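Local structure of response regulator ChrA (Corynebacterium diphtheriae, 4YN8) at residues 75-83 with 92-103. The protein acts as the response regulator of a haem-sensing two-component system and probably binds DNA through a LuxR-type helix-turn-helix domain to regulate transcription. The protein carries 1 engineered substitution. Sequence-based numbering, arbitrary orientation.
Sequences PPVLILTTY and AVEAGAMGYLLK. With SO4 (sulfate ion), chain B.
Ile79 and Tyr100 project in parallel from one face of the sheet, and Ile79 CD1 meets the ring obliquely, 3.7 Å from Tyr100 CE2. The same methyl packs 3.6 Å from Ala97 CB. Ile79 CG1 is anti to the carbonyl carbon (chi1 -70°) and the chain extended beyond it, which carries CD1 out to Tyr100, Ala97 and Ala92. The tyrosine hydroxyl is gripped twice: it donates to Ala92 O (2.6 Å), which lies at the ring edge in its plane, and accepts from Ala97 N. These two bonds tie the ring to Ala92 in helix 89-94 and to Ala97 ahead of strand 99-102. Strands 77-81 and 99-102, joined through that helix, form a parallel beta-alpha-beta unit of the CheY-like receiver fold. Five backbone hydrogen bonds join the two segments, from Gly99 N to Val77 O through to Lys103 N, just past the second strand, to Thr81 O, the last 2.7 Å long. On the other face, which helix 107-119 covers at Leu78, Leu80 CD2 lies 3.8 Å from Leu101 CB, the two leucines running alongside each other. Leu78 CD1 reaches across to the backbone, 3.4 Å from Gly99 C. At the C-terminal ends, Lys103 CG rests on Leu80 CB, and the extended lysine chain brings NZ to Asp54, a magnesium ligand that is probably the phosphoacceptor, as in other receiver domains. Lys103 NZ also donates to O1 of a sulfate, probably from the crystallisation liquor, whose O4 accepts from Thr81 OG1 at 2.7 Å.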
loop_
_atom_site.group_PDB
_atom_site.type_symbol
_atom_site.label_atom_id
_atom_site.label_comp_id
_atom_site.label_asym_id
_atom_site.label_seq_id
_atom_site.Cartn_x
_atom_site.Cartn_y
_atom_site.Cartn_z
ATOM N N PRO A 75 -7.706 11.722 -17.818
ATOM C CA PRO A 75 -8.162 10.413 -18.283
ATOM C C PRO A 75 -8.182 9.403 -17.156
ATOM O O PRO A 75 -7.574 9.641 -16.135
ATOM C CB PRO A 75 -7.141 10.005 -19.335
ATOM C CG PRO A 75 -5.969 10.874 -19.115
ATOM C CD PRO A 75 -6.396 12.121 -18.370
ATOM N N PRO A 76 -8.938 8.328 -17.329
ATOM C CA PRO A 76 -8.989 7.278 -16.322
ATOM C C PRO A 76 -7.670 6.534 -16.282
ATOM O O PRO A 76 -6.929 6.499 -17.262
ATOM C CB PRO A 76 -10.108 6.375 -16.832
ATOM C CG PRO A 76 -10.102 6.510 -18.285
ATOM C CD PRO A 76 -9.764 7.985 -18.500
ATOM N N VAL A 77 -7.383 5.955 -15.115
ATOM C CA VAL A 77 -6.091 5.346 -14.789
ATOM C C VAL A 77 -6.258 3.859 -14.465
ATOM O O VAL A 77 -7.198 3.478 -13.741
ATOM C CB VAL A 77 -5.478 6.016 -13.576
ATOM C CG1 VAL A 77 -4.179 5.348 -13.109
ATOM C CG2 VAL A 77 -5.308 7.502 -13.873
ATOM N N LEU A 78 -5.396 3.043 -15.063
ATOM C CA LEU A 78 -5.241 1.655 -14.690
ATOM C C LEU A 78 -3.915 1.540 -13.953
ATOM O O LEU A 78 -2.850 1.821 -14.534
ATOM C CB LEU A 78 -5.272 0.747 -15.943
ATOM C CG LEU A 78 -4.815 -0.694 -15.766
ATOM C CD1 LEU A 78 -5.822 -1.344 -14.795
ATOM C CD2 LEU A 78 -4.820 -1.357 -17.136
ATOM N N ILE A 79 -3.948 1.122 -12.670
ATOM C CA ILE A 79 -2.742 0.911 -11.888
ATOM C C ILE A 79 -2.329 -0.543 -11.990
ATOM O O ILE A 79 -3.159 -1.456 -11.797
ATOM C CB ILE A 79 -2.964 1.266 -10.400
ATOM C CG1 ILE A 79 -3.120 2.760 -10.265
ATOM C CG2 ILE A 79 -1.838 0.748 -9.524
ATOM C CD1 ILE A 79 -3.489 3.212 -8.838
ATOM N N LEU A 80 -1.055 -0.719 -12.310
ATOM C CA LEU A 80 -0.406 -2.046 -12.377
ATOM C C LEU A 80 0.553 -2.221 -11.240
ATOM O O LEU A 80 1.334 -1.326 -10.893
ATOM C CB LEU A 80 0.311 -2.252 -13.670
ATOM C CG LEU A 80 -0.484 -2.099 -14.967
ATOM C CD1 LEU A 80 0.368 -2.348 -16.211
ATOM C CD2 LEU A 80 -1.725 -2.938 -15.021
ATOM N N THR A 81 0.519 -3.400 -10.639
ATOM C CA THR A 81 1.484 -3.669 -9.591
ATOM C C THR A 81 1.848 -5.140 -9.595
ATOM O O THR A 81 1.527 -5.849 -10.536
ATOM C CB THR A 81 0.965 -3.138 -8.259
ATOM O OG1 THR A 81 2.024 -3.034 -7.287
ATOM C CG2 THR A 81 -0.209 -3.942 -7.734
ATOM N N THR A 82 2.609 -5.562 -8.583
ATOM C CA THR A 82 2.956 -6.982 -8.410
ATOM C C THR A 82 2.399 -7.482 -7.057
ATOM O O THR A 82 2.215 -6.738 -6.102
ATOM C CB THR A 82 4.477 -7.233 -8.482
ATOM O OG1 THR A 82 5.163 -6.589 -7.416
ATOM C CG2 THR A 82 5.057 -6.673 -9.773
ATOM N N TYR A 83 2.152 -8.755 -7.002
ATOM C CA TYR A 83 1.484 -9.319 -5.816
ATOM C C TYR A 83 2.318 -9.163 -4.556
ATOM O O TYR A 83 1.762 -9.106 -3.453
ATOM C CB TYR A 83 1.104 -10.774 -6.080
ATOM C CG TYR A 83 2.243 -11.754 -5.965
ATOM C CD1 TYR A 83 3.065 -12.033 -7.055
ATOM C CD2 TYR A 83 2.519 -12.382 -4.744
ATOM C CE1 TYR A 83 4.110 -12.926 -6.946
ATOM C CE2 TYR A 83 3.570 -13.293 -4.642
ATOM C CZ TYR A 83 4.373 -13.541 -5.739
ATOM O OH TYR A 83 5.420 -14.469 -5.640
ATOM N N ALA A 92 -2.463 2.975 -2.761
ATOM C CA ALA A 92 -2.792 2.900 -4.192
ATOM C C ALA A 92 -4.249 2.540 -4.408
ATOM O O ALA A 92 -4.949 3.150 -5.236
ATOM C CB ALA A 92 -1.884 1.927 -4.953
ATOM N N VAL A 93 -4.731 1.557 -3.636
ATOM C CA VAL A 93 -6.137 1.171 -3.740
ATOM C C VAL A 93 -7.040 2.318 -3.227
ATOM O O VAL A 93 -8.096 2.642 -3.823
ATOM C CB VAL A 93 -6.381 -0.179 -3.042
ATOM C CG1 VAL A 93 -7.882 -0.515 -2.955
ATOM C CG2 VAL A 93 -5.647 -1.291 -3.810
ATOM N N GLU A 94 -6.628 2.951 -2.151
ATOM C CA GLU A 94 -7.395 4.091 -1.596
ATOM C C GLU A 94 -7.479 5.270 -2.534
ATOM O O GLU A 94 -8.415 6.068 -2.444
ATOM C CB GLU A 94 -6.814 4.539 -0.279
ATOM C CG GLU A 94 -7.093 3.504 0.817
ATOM C CD GLU A 94 -6.444 3.847 2.154
ATOM O OE1 GLU A 94 -5.338 4.453 2.164
ATOM O OE2 GLU A 94 -7.054 3.491 3.199
ATOM N N ALA A 95 -6.557 5.363 -3.453
ATOM C CA ALA A 95 -6.582 6.460 -4.429
ATOM C C ALA A 95 -7.726 6.364 -5.403
ATOM O O ALA A 95 -8.066 7.368 -6.074
ATOM C CB ALA A 95 -5.262 6.573 -5.142
ATOM N N GLY A 96 -8.335 5.189 -5.548
ATOM C CA GLY A 96 -9.510 5.070 -6.401
ATOM C C GLY A 96 -9.313 5.204 -7.887
ATOM O O GLY A 96 -10.131 5.855 -8.612
ATOM N N ALA A 97 -8.250 4.589 -8.399
ATOM C CA ALA A 97 -8.089 4.463 -9.838
ATOM C C ALA A 97 -9.256 3.667 -10.418
ATOM O O ALA A 97 -9.816 2.818 -9.750
ATOM C CB ALA A 97 -6.806 3.752 -10.150
ATOM N N MET A 98 -9.575 3.937 -11.668
ATOM C CA MET A 98 -10.608 3.206 -12.397
ATOM C C MET A 98 -10.327 1.712 -12.365
ATOM O O MET A 98 -11.245 0.923 -12.057
ATOM C CB MET A 98 -10.729 3.718 -13.820
ATOM C CG MET A 98 -11.809 3.120 -14.677
ATOM S SD MET A 98 -13.487 3.402 -14.052
ATOM C CE MET A 98 -13.551 5.156 -13.935
ATOM N N GLY A 99 -9.073 1.322 -12.641
ATOM C CA GLY A 99 -8.721 -0.101 -12.646
ATOM C C GLY A 99 -7.441 -0.436 -11.938
ATOM O O GLY A 99 -6.569 0.428 -11.758
ATOM N N TYR A 100 -7.328 -1.707 -11.562
ATOM C CA TYR A 100 -6.154 -2.255 -10.895
ATOM C C TYR A 100 -5.947 -3.646 -11.510
ATOM O O TYR A 100 -6.917 -4.399 -11.691
ATOM C CB TYR A 100 -6.389 -2.460 -9.382
ATOM C CG TYR A 100 -6.588 -1.179 -8.628
ATOM C CD1 TYR A 100 -7.826 -0.557 -8.567
ATOM C CD2 TYR A 100 -5.527 -0.570 -8.072
ATOM C CE1 TYR A 100 -7.969 0.670 -7.978
ATOM C CE2 TYR A 100 -5.660 0.634 -7.380
ATOM C CZ TYR A 100 -6.875 1.250 -7.377
ATOM O OH TYR A 100 -6.977 2.457 -6.754
ATOM N N LEU A 101 -4.696 -3.977 -11.760
ATOM C CA LEU A 101 -4.328 -5.293 -12.312
ATOM C C LEU A 101 -2.917 -5.613 -11.935
ATOM O O LEU A 101 -2.108 -4.710 -11.701
ATOM C CB LEU A 101 -4.465 -5.280 -13.840
ATOM C CG LEU A 101 -4.521 -6.658 -14.502
ATOM C CD1 LEU A 101 -5.827 -7.363 -14.238
ATOM C CD2 LEU A 101 -4.278 -6.510 -16.024
ATOM N N LEU A 102 -2.579 -6.899 -11.836
ATOM C CA LEU A 102 -1.192 -7.255 -11.680
ATOM C C LEU A 102 -0.443 -7.279 -12.993
ATOM O O LEU A 102 -0.988 -7.630 -14.014
ATOM C CB LEU A 102 -1.019 -8.606 -10.984
ATOM C CG LEU A 102 -1.596 -8.718 -9.580
ATOM C CD1 LEU A 102 -1.331 -10.119 -9.026
ATOM C CD2 LEU A 102 -1.021 -7.675 -8.679
ATOM N N LYS A 103 0.835 -6.949 -12.947
ATOM C CA LYS A 103 1.651 -6.850 -14.188
ATOM C C LYS A 103 1.867 -8.150 -14.914
ATOM O O LYS A 103 2.065 -8.124 -16.126
ATOM C CB LYS A 103 3.016 -6.253 -13.918
ATOM C CG LYS A 103 2.984 -4.815 -13.483
ATOM C CD LYS A 103 4.367 -4.236 -13.185
ATOM C CE LYS A 103 4.226 -2.808 -12.712
ATOM N NZ LYS A 103 5.421 -2.446 -11.981
HETATM S S SO4 B . 4.901 -1.435 -8.388
HETATM O O1 SO4 B . 5.155 -2.696 -9.108
HETATM O O2 SO4 B . 5.224 -1.622 -6.972
HETATM O O3 SO4 B . 5.661 -0.238 -8.828
HETATM O O4 SO4 B . 3.422 -1.053 -8.508
HETATM O O HOH W 1 -8.941 6.742 -12.716
#